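Local coordinates for T9SS C-terminal target domain-containing protein (Bacteroides cellulosilyticus, PDB 5JVK) that probably hydrolyses O-glycosidic bonds in carbohydrate chains, as a family 39 glycoside hydrolase of a gut symbiont, at residues E96-D99 against E100-P103; H111-D115 against N116-K120; F122-I125 against R126-G129; S160-K164 against E165-P169; L394-S397 against D398-K402. All coordinates share one frame; numbering follows the deposited sequence.

Contact 1 (E96-D99 against E100-P103); sequences EIID and EERP
D99 and R102 meet across a short 3-10 turn of the linker that leads from strand 83-94 to strand 106-109, the first strand of the barrel. The turn is closed by E101 N, which donates to I98 O at 3.0 Å. R102 then folds back over it: a bend at chi3 (-67°) brings the guanidinium alongside D99. Its NE donates to D99 O at 3.3 Å, an almost straight bond that lies in the guanidinium plane and uses a carbonyl lone pair. R102 N gives the same oxygen a weak second bond of 3.4 Å. Further out, NH2 forms a salt bridge with D99 OD1 at 2.8 Å, although the two flat groups stand 80° apart and the hydrogen bond within it is weak. I97 CG2 packs on R102 CG at 3.9 Å and shields the stem of the buried arginine, a place that suits a branched aliphatic residue. Beyond the turn, R102 NH2 bonds G166 O, and NH1 more weakly E165 O. The arginine thus has enough N-H groups to serve both its own turn and a neighbouring loop, while the carboxylate of D99 probably offsets its buried charge.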
loop_
_atom_site.group_PDB
_atom_site.type_symbol
_atom_site.label_atom_id
_atom_site.label_comp_id
_atom_site.label_asym_id
_atom_site.label_seq_id
_atom_site.Cartn_x
_atom_site.Cartn_y
_atom_site.Cartn_z
ATOM N N GLU A 96 -0.134 -6.160 16.935
ATOM C CA GLU A 96 1.101 -5.399 17.096
ATOM C C GLU A 96 2.219 -6.117 16.344
ATOM O O GLU A 96 2.406 -7.324 16.518
ATOM C CB GLU A 96 1.449 -5.268 18.579
ATOM C CG GLU A 96 2.467 -4.186 18.894
ATOM C CD GLU A 96 2.729 -4.050 20.386
ATOM O OE1 GLU A 96 1.753 -3.923 21.165
ATOM O OE2 GLU A 96 3.916 -4.064 20.780
ATOM N N ILE A 97 2.944 -5.375 15.505
ATOM C CA ILE A 97 4.032 -5.932 14.691
ATOM C C ILE A 97 5.372 -5.406 15.215
ATOM O O ILE A 97 5.529 -4.205 15.439
ATOM C CB ILE A 97 3.881 -5.571 13.189
ATOM C CG1 ILE A 97 2.449 -5.833 12.703
ATOM C CG2 ILE A 97 4.861 -6.386 12.344
ATOM C CD1 ILE A 97 2.159 -5.304 11.316
ATOM N N ILE A 98 6.326 -6.317 15.406
ATOM C CA ILE A 98 7.681 -5.957 15.832
ATOM C C ILE A 98 8.372 -5.231 14.674
ATOM O O ILE A 98 8.211 -5.620 13.516
ATOM C CB ILE A 98 8.486 -7.207 16.280
ATOM C CG1 ILE A 98 7.864 -7.813 17.553
ATOM C CG2 ILE A 98 9.952 -6.864 16.533
ATOM C CD1 ILE A 98 8.199 -9.274 17.778
ATOM N N ASP A 99 9.137 -4.189 15.004
ATOM C CA ASP A 99 9.716 -3.258 14.015
ATOM C C ASP A 99 10.504 -3.971 12.900
ATOM O O ASP A 99 10.240 -3.757 11.714
ATOM C CB ASP A 99 10.607 -2.218 14.725
ATOM C CG ASP A 99 10.654 -0.879 14.002
ATOM O OD1 ASP A 99 11.084 -0.840 12.831
ATOM O OD2 ASP A 99 10.278 0.146 14.616
ATOM N N GLU A 100 11.443 -4.831 13.296
ATOM C CA GLU A 100 12.279 -5.594 12.346
ATOM C C GLU A 100 11.527 -6.662 11.536
ATOM O O GLU A 100 12.035 -7.119 10.511
ATOM C CB GLU A 100 13.480 -6.245 13.067
ATOM C CG GLU A 100 13.137 -7.404 14.006
ATOM C CD GLU A 100 14.329 -7.893 14.813
ATOM O OE1 GLU A 100 15.401 -8.140 14.214
ATOM O OE2 GLU A 100 14.192 -8.048 16.048
ATOM N N GLU A 101 10.348 -7.071 12.009
ATOM C CA GLU A 101 9.529 -8.085 11.333
ATOM C C GLU A 101 8.489 -7.530 10.338
ATOM O O GLU A 101 7.696 -8.297 9.798
ATOM C CB GLU A 101 8.834 -8.964 12.381
ATOM C CG GLU A 101 9.801 -9.739 13.266
ATOM C CD GLU A 101 9.115 -10.775 14.142
ATOM O OE1 GLU A 101 7.921 -10.597 14.473
ATOM O OE2 GLU A 101 9.778 -11.768 14.505
ATOM N N ARG A 102 8.489 -6.221 10.084
ATOM C CA ARG A 102 7.573 -5.642 9.097
ATOM C C ARG A 102 7.979 -6.005 7.664
ATOM O O ARG A 102 9.172 -6.069 7.365
ATOM C CB ARG A 102 7.531 -4.127 9.213
ATOM C CG ARG A 102 6.828 -3.616 10.450
ATOM C CD ARG A 102 6.801 -2.099 10.430
ATOM N NE ARG A 102 8.146 -1.550 10.570
ATOM C CZ ARG A 102 8.496 -0.290 10.315
ATOM N NH1 ARG A 102 7.608 0.613 9.891
ATOM N NH2 ARG A 102 9.765 0.072 10.485
ATOM N N PRO A 103 6.990 -6.236 6.772
ATOM C CA PRO A 103 7.303 -6.483 5.360
ATOM C C PRO A 103 8.058 -5.340 4.684
ATOM O O PRO A 103 7.559 -4.218 4.611
ATOM C CB PRO A 103 5.924 -6.671 4.723
ATOM C CG PRO A 103 5.087 -7.202 5.825
ATOM C CD PRO A 103 5.563 -6.489 7.056
#

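Contact 2 (H111-D115 against N116-K120); sequences HPPKD and NDYSK
P113 lies over one face of the Y118 ring, the two side chains crossing at about a right angle. P113 CD sits 3.9 Å from the ring centroid, 18° off the normal, in a CH-pi contact; the polarised C-H next to a proline nitrogen suits an aromatic face. P112 CB lies 3.8 Å from Y118 OH, and F158 meets the same ring edge-to-face. D115 and K120 also cross at about a right angle. The lysine chain bends at chi3 (67°) and chi4 (66°), curling back so that NZ meets the syn lone pair of D115 OD2 in a 3.0 Å salt bridge. D115 OD1 meanwhile takes a weak bond from D117 N at 3.3 Å, so each carboxylate oxygen has its own donor. K120 also makes a cation-pi contact with F399. Replacing K120 by a methionine would probably leave the D115 carboxylate without its charged mate and F399 without its cation. D117, a common residue type at helix starts, receives K120 N on OD2 at 3.2 Å from above the carboxylate plane. D117 holds the N-cap position of helix 118-127, and this is its capping bond; the helix follows the first strand of a (beta/alpha)8 barrel.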
loop_
_atom_site.group_PDB
_atom_site.type_symbol
_atom_site.label_atom_id
_atom_site.label_comp_id
_atom_site.label_asym_id
_atom_site.label_seq_id
_atom_site.Cartn_x
_atom_site.Cartn_y
_atom_site.Cartn_z
ATOM N N HIS A 111 -0.313 11.139 0.085
ATOM C CA HIS A 111 -0.432 12.567 -0.209
ATOM C C HIS A 111 -0.266 13.351 1.098
ATOM O O HIS A 111 -0.412 12.771 2.180
ATOM C CB HIS A 111 -1.789 12.873 -0.840
ATOM C CG HIS A 111 -2.037 12.136 -2.116
ATOM N ND1 HIS A 111 -1.321 12.380 -3.268
ATOM C CD2 HIS A 111 -2.915 11.155 -2.424
ATOM C CE1 HIS A 111 -1.752 11.586 -4.230
ATOM N NE2 HIS A 111 -2.720 10.833 -3.744
ATOM N N PRO A 112 0.043 14.665 1.012
ATOM C CA PRO A 112 0.144 15.486 2.228
ATOM C C PRO A 112 -1.140 15.444 3.074
ATOM O O PRO A 112 -2.235 15.502 2.503
ATOM C CB PRO A 112 0.376 16.898 1.680
ATOM C CG PRO A 112 1.024 16.686 0.360
ATOM C CD PRO A 112 0.411 15.434 -0.194
ATOM N N PRO A 113 -1.016 15.309 4.412
ATOM C CA PRO A 113 -2.222 15.353 5.248
ATOM C C PRO A 113 -2.920 16.712 5.196
ATOM O O PRO A 113 -2.251 17.745 5.112
ATOM C CB PRO A 113 -1.691 15.075 6.660
ATOM C CG PRO A 113 -0.398 14.372 6.456
ATOM C CD PRO A 113 0.178 14.941 5.197
ATOM N N LYS A 114 -4.249 16.698 5.256
ATOM C CA LYS A 114 -5.055 17.924 5.164
ATOM C C LYS A 114 -4.938 18.769 6.436
ATOM O O LYS A 114 -4.930 20.001 6.367
ATOM C CB LYS A 114 -6.532 17.596 4.899
ATOM C CG LYS A 114 -6.809 16.770 3.645
ATOM C CD LYS A 114 -6.468 17.518 2.368
ATOM C CE LYS A 114 -6.924 16.743 1.140
ATOM N NZ LYS A 114 -6.813 17.565 -0.097
ATOM N N ASP A 115 -4.847 18.099 7.587
ATOM C CA ASP A 115 -4.636 18.772 8.880
ATOM C C ASP A 115 -3.163 19.110 9.195
ATOM O O ASP A 115 -2.872 19.632 10.275
ATOM C CB ASP A 115 -5.275 17.964 10.035
ATOM C CG ASP A 115 -4.685 16.560 10.205
ATOM O OD1 ASP A 115 -3.717 16.186 9.504
ATOM O OD2 ASP A 115 -5.216 15.815 11.056
ATOM N N ASN A 116 -2.250 18.805 8.266
ATOM C CA ASN A 116 -0.821 19.133 8.385
ATOM C C ASN A 116 -0.151 18.488 9.612
ATOM O O ASN A 116 0.806 19.031 10.166
ATOM C CB ASN A 116 -0.631 20.664 8.380
ATOM C CG ASN A 116 0.776 21.095 7.974
ATOM O OD1 ASN A 116 1.475 20.397 7.238
ATOM N ND2 ASN A 116 1.192 22.263 8.456
ATOM N N ASP A 117 -0.654 17.319 10.009
ATOM C CA ASP A 117 -0.170 16.579 11.171
ATOM C C ASP A 117 0.521 15.315 10.652
ATOM O O ASP A 117 -0.111 14.265 10.479
ATOM C CB ASP A 117 -1.349 16.255 12.099
ATOM C CG ASP A 117 -0.922 15.625 13.419
ATOM O OD1 ASP A 117 -1.770 15.573 14.331
ATOM O OD2 ASP A 117 0.235 15.177 13.562
ATOM N N TYR A 118 1.823 15.437 10.399
ATOM C CA TYR A 118 2.613 14.348 9.809
ATOM C C TYR A 118 2.872 13.195 10.779
ATOM O O TYR A 118 2.883 12.036 10.364
ATOM C CB TYR A 118 3.938 14.874 9.229
ATOM C CG TYR A 118 3.780 15.502 7.858
ATOM C CD1 TYR A 118 4.225 14.841 6.709
ATOM C CD2 TYR A 118 3.164 16.744 7.702
ATOM C CE1 TYR A 118 4.074 15.408 5.449
ATOM C CE2 TYR A 118 3.009 17.318 6.446
ATOM C CZ TYR A 118 3.465 16.648 5.323
ATOM O OH TYR A 118 3.311 17.213 4.079
ATOM N N SER A 119 3.073 13.506 12.059
ATOM C CA SER A 119 3.306 12.472 13.074
ATOM C C SER A 119 2.099 11.545 13.259
ATOM O O SER A 119 2.269 10.340 13.431
ATOM C CB SER A 119 3.698 13.106 14.413
ATOM O OG SER A 119 2.710 14.023 14.844
ATOM N N LYS A 120 0.891 12.108 13.207
ATOM C CA LYS A 120 -0.347 11.327 13.319
ATOM C C LYS A 120 -0.548 10.400 12.124
ATOM O O LYS A 120 -0.823 9.215 12.299
ATOM C CB LYS A 120 -1.562 12.252 13.467
ATOM C CG LYS A 120 -2.880 11.521 13.704
ATOM C CD LYS A 120 -3.944 12.418 14.323
ATOM C CE LYS A 120 -4.410 13.523 13.385
ATOM N NZ LYS A 120 -5.135 13.000 12.197
#

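Contact 3 (F122-I125 against R126-G129); sequences FRLI and RMAG
R126 N donates to F122 O at 3.0 Å and M127 N to R123 O at 3.2 Å, ordinary helical i to i+4 bonds, before A128 N divides itself weakly between L124 O and I125 O and G129, at phi 99°, is the first residue to leave helical backbone angles and completes a Schellman motif. G129 N turns back to R126 O at 3.0 Å; a side chain at these backbone angles would jam against the preceding carbonyl, so glycine fits. M127 bends at chi3 (-70°), which curls its methyl back over the previous turn: CE lies 3.6 Å from R123 O and 4.2 Å from L124 CD2. An unbranched, flexible thioether can follow the helix surface in this way. Elsewhere on the helix I125 CD1 stands 4.0 Å above the plane of the F122 ring, over its centre. A bend at chi2 (59°) turns the R126 chain away from its own helix, and NH2 bonds I97 O of the linker. This end of helix 118-127 belongs to the beta-alpha-beta unit joining strands 106-109 and 132-138. F122 packs on helix 153-164, L124 and M127 on strand 18-20, and M127 and A128 on Y405 of helix 403-415.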
loop_
_atom_site.group_PDB
_atom_site.type_symbol
_atom_site.label_atom_id
_atom_site.label_comp_id
_atom_site.label_asym_id
_atom_site.label_seq_id
_atom_site.Cartn_x
_atom_site.Cartn_y
_atom_site.Cartn_z
ATOM N N PHE A 122 1.740 9.341 9.971
ATOM C CA PHE A 122 2.809 8.327 9.930
ATOM C C PHE A 122 2.743 7.295 11.050
ATOM O O PHE A 122 3.263 6.190 10.892
ATOM C CB PHE A 122 4.199 8.968 9.841
ATOM C CG PHE A 122 4.638 9.213 8.431
ATOM C CD1 PHE A 122 4.121 10.279 7.704
ATOM C CD2 PHE A 122 5.521 8.342 7.805
ATOM C CE1 PHE A 122 4.504 10.487 6.388
ATOM C CE2 PHE A 122 5.909 8.546 6.494
ATOM C CZ PHE A 122 5.401 9.620 5.781
ATOM N N ARG A 123 2.111 7.649 12.166
ATOM C CA ARG A 123 1.779 6.676 13.211
ATOM C C ARG A 123 0.723 5.689 12.696
ATOM O O ARG A 123 0.799 4.490 12.975
ATOM C CB ARG A 123 1.281 7.399 14.467
ATOM C CG ARG A 123 1.087 6.523 15.698
ATOM C CD ARG A 123 0.752 7.384 16.913
ATOM N NE ARG A 123 -0.132 6.703 17.864
ATOM C CZ ARG A 123 -0.827 7.302 18.839
ATOM N NH1 ARG A 123 -0.763 8.622 19.032
ATOM N NH2 ARG A 123 -1.604 6.570 19.638
ATOM N N LEU A 124 -0.250 6.201 11.941
ATOM C CA LEU A 124 -1.281 5.365 11.320
ATOM C C LEU A 124 -0.722 4.497 10.185
ATOM O O LEU A 124 -1.161 3.363 10.006
ATOM C CB LEU A 124 -2.447 6.224 10.816
ATOM C CG LEU A 124 -3.265 6.928 11.907
ATOM C CD1 LEU A 124 -4.017 8.128 11.359
ATOM C CD2 LEU A 124 -4.233 5.960 12.566
ATOM N N ILE A 125 0.237 5.032 9.426
ATOM C CA ILE A 125 0.947 4.258 8.399
ATOM C C ILE A 125 1.754 3.120 9.031
ATOM O O ILE A 125 1.769 2.008 8.496
ATOM C CB ILE A 125 1.867 5.151 7.521
ATOM C CG1 ILE A 125 1.023 6.096 6.654
ATOM C CG2 ILE A 125 2.765 4.305 6.615
ATOM C CD1 ILE A 125 1.760 7.323 6.154
ATOM N N ARG A 126 2.416 3.404 10.154
ATOM C CA ARG A 126 3.217 2.405 10.882
ATOM C C ARG A 126 2.384 1.213 11.360
ATOM O O ARG A 126 2.786 0.062 11.178
ATOM C CB ARG A 126 3.942 3.050 12.078
ATOM C CG ARG A 126 4.626 2.083 13.044
ATOM C CD ARG A 126 5.686 1.226 12.372
ATOM N NE ARG A 126 6.271 0.264 13.310
ATOM C CZ ARG A 126 5.690 -0.865 13.729
ATOM N NH1 ARG A 126 4.477 -1.226 13.302
ATOM N NH2 ARG A 126 6.336 -1.654 14.586
ATOM N N MET A 127 1.234 1.493 11.968
ATOM C CA MET A 127 0.364 0.439 12.506
ATOM C C MET A 127 -0.322 -0.411 11.422
ATOM O O MET A 127 -0.829 -1.493 11.720
ATOM C CB MET A 127 -0.678 1.038 13.464
ATOM C CG MET A 127 -0.080 1.574 14.757
ATOM S SD MET A 127 -1.318 2.151 15.940
ATOM C CE MET A 127 -1.917 3.626 15.119
ATOM N N ALA A 128 -0.355 0.086 10.183
ATOM C CA ALA A 128 -0.801 -0.706 9.026
ATOM C C ALA A 128 0.259 -1.702 8.529
ATOM O O ALA A 128 -0.055 -2.574 7.715
ATOM C CB ALA A 128 -1.224 0.209 7.888
ATOM N N GLY A 129 1.504 -1.551 8.991
ATOM C CA GLY A 129 2.584 -2.503 8.714
ATOM C C GLY A 129 3.527 -2.115 7.588
ATOM O O GLY A 129 4.432 -2.878 7.261
#

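Contact 4 (S160-K164 against E165-P169); sequences SASEK and EGIKP
Two backbone hydrogen bonds join S162 and E163 to the chain that leaves their helix. I167 N donates to S162 O at 2.8 Å, and G166 N reaches E163 O in a weak bond of 3.4 Å. G166 makes the reversal at phi 66°, a conformation that glycine adopts without strain. The apolar contacts centre on S162 CB. It is 4.1 Å from I167 CB and 4.0 Å from P169 CG, a spacing that suits a small residue between the helix and the start of the strand. I167 and P169 in turn face I133 of the adjacent barrel strand. Polar side-chain ends look outside the turn: S162 OG, set beside its own backbone N (chi1 -57°), bonds F158 O one turn back, which satisfies a buried hydroxyl, and E163 OE2 forms a salt bridge with R214. The E165 side chain lies beside A161 O, its CB at 4.0 Å, and packs on R123 and R126 of helix 118-127. The I167-to-S162 bond enclosing the weak G166-to-E163 bond, with G166 at positive phi, fits a Schellman-type C-cap. It delivers the chain from helix 153-164 to strand 168-174, an alpha-to-beta connection of the (beta/alpha)8 barrel.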
loop_
_atom_site.group_PDB
_atom_site.type_symbol
_atom_site.label_atom_id
_atom_site.label_comp_id
_atom_site.label_asym_id
_atom_site.label_seq_id
_atom_site.Cartn_x
_atom_site.Cartn_y
_atom_site.Cartn_z
ATOM N N SER A 160 11.542 13.262 7.515
ATOM C CA SER A 160 11.794 13.149 8.961
ATOM C C SER A 160 10.736 12.283 9.654
ATOM O O SER A 160 11.072 11.464 10.513
ATOM C CB SER A 160 11.885 14.530 9.625
ATOM O OG SER A 160 10.611 15.122 9.778
ATOM N N ALA A 161 9.472 12.460 9.268
ATOM C CA ALA A 161 8.373 11.625 9.771
ATOM C C ALA A 161 8.526 10.150 9.380
ATOM O O ALA A 161 8.149 9.267 10.150
ATOM C CB ALA A 161 7.031 12.158 9.292
ATOM N N SER A 162 9.072 9.890 8.192
ATOM C CA SER A 162 9.379 8.523 7.757
ATOM C C SER A 162 10.482 7.885 8.608
ATOM O O SER A 162 10.422 6.692 8.912
ATOM C CB SER A 162 9.806 8.494 6.281
ATOM O OG SER A 162 8.825 9.063 5.433
ATOM N N GLU A 163 11.483 8.679 8.975
ATOM C CA GLU A 163 12.623 8.192 9.763
ATOM C C GLU A 163 12.268 7.853 11.214
ATOM O O GLU A 163 12.839 6.921 11.781
ATOM C CB GLU A 163 13.782 9.195 9.708
ATOM C CG GLU A 163 14.465 9.218 8.346
ATOM C CD GLU A 163 15.322 10.448 8.098
ATOM O OE1 GLU A 163 16.296 10.328 7.323
ATOM O OE2 GLU A 163 15.028 11.534 8.649
ATOM N N LYS A 164 11.329 8.592 11.804
ATOM C CA LYS A 164 10.852 8.289 13.159
ATOM C C LYS A 164 10.115 6.953 13.237
ATOM O O LYS A 164 10.206 6.263 14.250
ATOM C CB LYS A 164 9.960 9.413 13.707
ATOM C CG LYS A 164 10.719 10.702 13.989
ATOM C CD LYS A 164 9.978 11.615 14.954
ATOM C CE LYS A 164 10.833 12.820 15.325
ATOM N NZ LYS A 164 10.205 13.643 16.398
ATOM N N GLU A 165 9.398 6.592 12.170
ATOM C CA GLU A 165 8.639 5.334 12.121
ATOM C C GLU A 165 9.340 4.216 11.328
ATOM O O GLU A 165 8.731 3.185 11.051
ATOM C CB GLU A 165 7.228 5.597 11.569
ATOM C CG GLU A 165 6.390 6.578 12.398
ATOM C CD GLU A 165 5.878 6.011 13.719
ATOM O OE1 GLU A 165 6.167 4.840 14.047
ATOM O OE2 GLU A 165 5.173 6.749 14.442
ATOM N N GLY A 166 10.619 4.412 10.991
ATOM C CA GLY A 166 11.439 3.389 10.340
ATOM C C GLY A 166 10.972 3.033 8.943
ATOM O O GLY A 166 10.844 1.854 8.607
ATOM N N ILE A 167 10.720 4.058 8.134
ATOM C CA ILE A 167 10.138 3.898 6.805
ATOM C C ILE A 167 11.081 4.513 5.769
ATOM O O ILE A 167 11.576 5.621 5.966
ATOM C CB ILE A 167 8.737 4.554 6.750
ATOM C CG1 ILE A 167 7.742 3.747 7.600
ATOM C CG2 ILE A 167 8.224 4.665 5.318
ATOM C CD1 ILE A 167 6.469 4.488 7.951
ATOM N N LYS A 168 11.327 3.784 4.680
ATOM C CA LYS A 168 12.147 4.275 3.568
ATOM C C LYS A 168 11.269 5.023 2.558
ATOM O O LYS A 168 10.443 4.392 1.894
ATOM C CB LYS A 168 12.845 3.117 2.855
ATOM C CG LYS A 168 13.904 2.410 3.681
ATOM C CD LYS A 168 14.668 1.414 2.824
ATOM C CE LYS A 168 15.522 0.482 3.669
ATOM N NZ LYS A 168 16.070 -0.643 2.860
ATOM N N PRO A 169 11.446 6.357 2.423
ATOM C CA PRO A 169 10.611 7.073 1.457
ATOM C C PRO A 169 11.117 6.940 0.018
ATOM O O PRO A 169 12.326 6.986 -0.217
ATOM C CB PRO A 169 10.685 8.532 1.930
ATOM C CG PRO A 169 11.842 8.613 2.868
ATOM C CD PRO A 169 12.443 7.250 3.035
#

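Contact 5 (L394-S397 against D398-K402); sequences LLRS and DFSPK
The guanidinium of R396 has K402 CG on one face, 3.9 Å above the plane and over its centre, and S400 OG at its edge, 3.8 Å from NH1. A flat cation can lie over lysine methylenes, helped probably by the lysine charge being carried elsewhere: K402 bends at chi3 (64°) and takes NZ to S345 OG and G393 O. R396 NH1 bonds N90 OD1 beyond the loop. A leucine in place of R396 would probably leave N90 OD1 without this donor and K402 CG without the flat group lying over it. The F399 ring is met obliquely by L395 CD1, 4.3 Å from its CD1, while L395 CD2 touches P401 CB at 3.9 Å. Backbone bonds pair the two arms: K402 N donates to L394 O at 2.8 Å, and R396 N to S400 O at 2.8 Å, nearly straight at 172°. Between them L395 and P401 form a single antiparallel bridge as a non-hydrogen-bonded pair, a position where proline's missing N-H costs nothing. F399 N closes the type I turn on R396 O at 3.0 Å, and D398 OD2 accepts from S400 N at 3.1 Å in an Asx turn. With F399 at positive phi (65°), the pattern matches a type I turn with a G1 beta bulge, closing a tight hairpin-like loop between barrel strand 373-375 and helix 403-415.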
loop_
_atom_site.group_PDB
_atom_site.type_symbol
_atom_site.label_atom_id
_atom_site.label_comp_id
_atom_site.label_asym_id
_atom_site.label_seq_id
_atom_site.Cartn_x
_atom_site.Cartn_y
_atom_site.Cartn_z
ATOM N N LEU A 394 -7.190 3.645 2.542
ATOM C CA LEU A 394 -7.332 2.755 3.699
ATOM C C LEU A 394 -8.061 3.474 4.838
ATOM O O LEU A 394 -8.779 2.844 5.616
ATOM C CB LEU A 394 -5.962 2.270 4.183
ATOM C CG LEU A 394 -5.021 1.668 3.135
ATOM C CD1 LEU A 394 -3.710 1.249 3.781
ATOM C CD2 LEU A 394 -5.653 0.491 2.411
ATOM N N LEU A 395 -7.849 4.785 4.938
ATOM C CA LEU A 395 -8.595 5.649 5.850
ATOM C C LEU A 395 -9.520 6.559 5.055
ATOM O O LEU A 395 -9.245 6.872 3.894
ATOM C CB LEU A 395 -7.640 6.521 6.668
ATOM C CG LEU A 395 -6.525 5.825 7.444
ATOM C CD1 LEU A 395 -5.652 6.866 8.126
ATOM C CD2 LEU A 395 -7.090 4.846 8.459
ATOM N N ARG A 396 -10.603 6.990 5.694
ATOM C CA ARG A 396 -11.492 8.006 5.134
ATOM C C ARG A 396 -10.889 9.386 5.372
ATOM O O ARG A 396 -9.877 9.516 6.068
ATOM C CB ARG A 396 -12.873 7.920 5.777
ATOM C CG ARG A 396 -13.536 6.565 5.610
ATOM C CD ARG A 396 -15.033 6.636 5.848
ATOM N NE ARG A 396 -15.693 5.414 5.397
ATOM C CZ ARG A 396 -15.771 4.274 6.090
ATOM N NH1 ARG A 396 -15.229 4.155 7.309
ATOM N NH2 ARG A 396 -16.404 3.230 5.550
ATOM N N SER A 397 -11.510 10.414 4.799
ATOM C CA SER A 397 -11.041 11.803 4.957
ATOM C C SER A 397 -10.973 12.262 6.423
ATOM O O SER A 397 -10.100 13.052 6.782
ATOM C CB SER A 397 -11.921 12.765 4.153
ATOM O OG SER A 397 -13.228 12.816 4.690
ATOM N N ASP A 398 -11.876 11.746 7.262
ATOM C CA ASP A 398 -11.876 12.036 8.709
ATOM C C ASP A 398 -10.963 11.110 9.543
ATOM O O ASP A 398 -11.126 11.019 10.764
ATOM C CB ASP A 398 -13.318 12.029 9.263
ATOM C CG ASP A 398 -14.006 10.669 9.146
ATOM O OD1 ASP A 398 -15.227 10.606 9.400
ATOM O OD2 ASP A 398 -13.351 9.669 8.791
ATOM N N PHE A 399 -10.027 10.422 8.880
ATOM C CA PHE A 399 -9.085 9.472 9.502
ATOM C C PHE A 399 -9.739 8.221 10.123
ATOM O O PHE A 399 -9.105 7.504 10.896
ATOM C CB PHE A 399 -8.148 10.195 10.487
ATOM C CG PHE A 399 -7.281 11.240 9.835
ATOM C CD1 PHE A 399 -6.001 10.921 9.385
ATOM C CD2 PHE A 399 -7.745 12.542 9.656
ATOM C CE1 PHE A 399 -5.201 11.883 8.775
ATOM C CE2 PHE A 399 -6.949 13.508 9.046
ATOM C CZ PHE A 399 -5.676 13.176 8.605
ATOM N N SER A 400 -10.985 7.935 9.741
ATOM C CA SER A 400 -11.680 6.728 10.173
ATOM C C SER A 400 -11.186 5.569 9.306
ATOM O O SER A 400 -11.169 5.697 8.081
ATOM C CB SER A 400 -13.191 6.898 10.005
ATOM O OG SER A 400 -13.894 5.764 10.466
ATOM N N PRO A 401 -10.778 4.442 9.924
ATOM C CA PRO A 401 -10.269 3.318 9.131
ATOM C C PRO A 401 -11.372 2.571 8.384
ATOM O O PRO A 401 -12.454 2.350 8.934
ATOM C CB PRO A 401 -9.620 2.412 10.182
ATOM C CG PRO A 401 -10.398 2.675 11.422
ATOM C CD PRO A 401 -10.775 4.131 11.367
ATOM N N LYS A 402 -11.089 2.220 7.131
ATOM C CA LYS A 402 -11.939 1.331 6.343
ATOM C C LYS A 402 -11.454 -0.105 6.588
ATOM O O LYS A 402 -10.366 -0.290 7.145
ATOM C CB LYS A 402 -11.852 1.699 4.860
ATOM C CG LYS A 402 -12.383 3.095 4.540
ATOM C CD LYS A 402 -11.860 3.616 3.212
ATOM C CE LYS A 402 -12.337 2.767 2.047
ATOM N NZ LYS A 402 -11.928 3.331 0.733
#

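Contact 3 is the buried one and contact 2 lies at the surface, though both use helix 118-127, one at its end and the other at its start; contacts 1, 4 and 5 are partly buried: two loops and a helix end. Contact 3 combines helical backbone bonds with aliphatic and thioether packing, whereas contacts 1 and 2 rely on salt bridges and contacts 4 and 5 on backbone bonds, joined in contact 5 by a guanidinium lying over lysine methylenes. Contact 3 touches three of the others: R126 meets contact 1, F122 and R126 meet contact 4, and L124 packs on L395 and F399 of contact 5. Contacts 1 and 5, with centres about 22 Å apart, do not touch, nor do contacts 4 and 5.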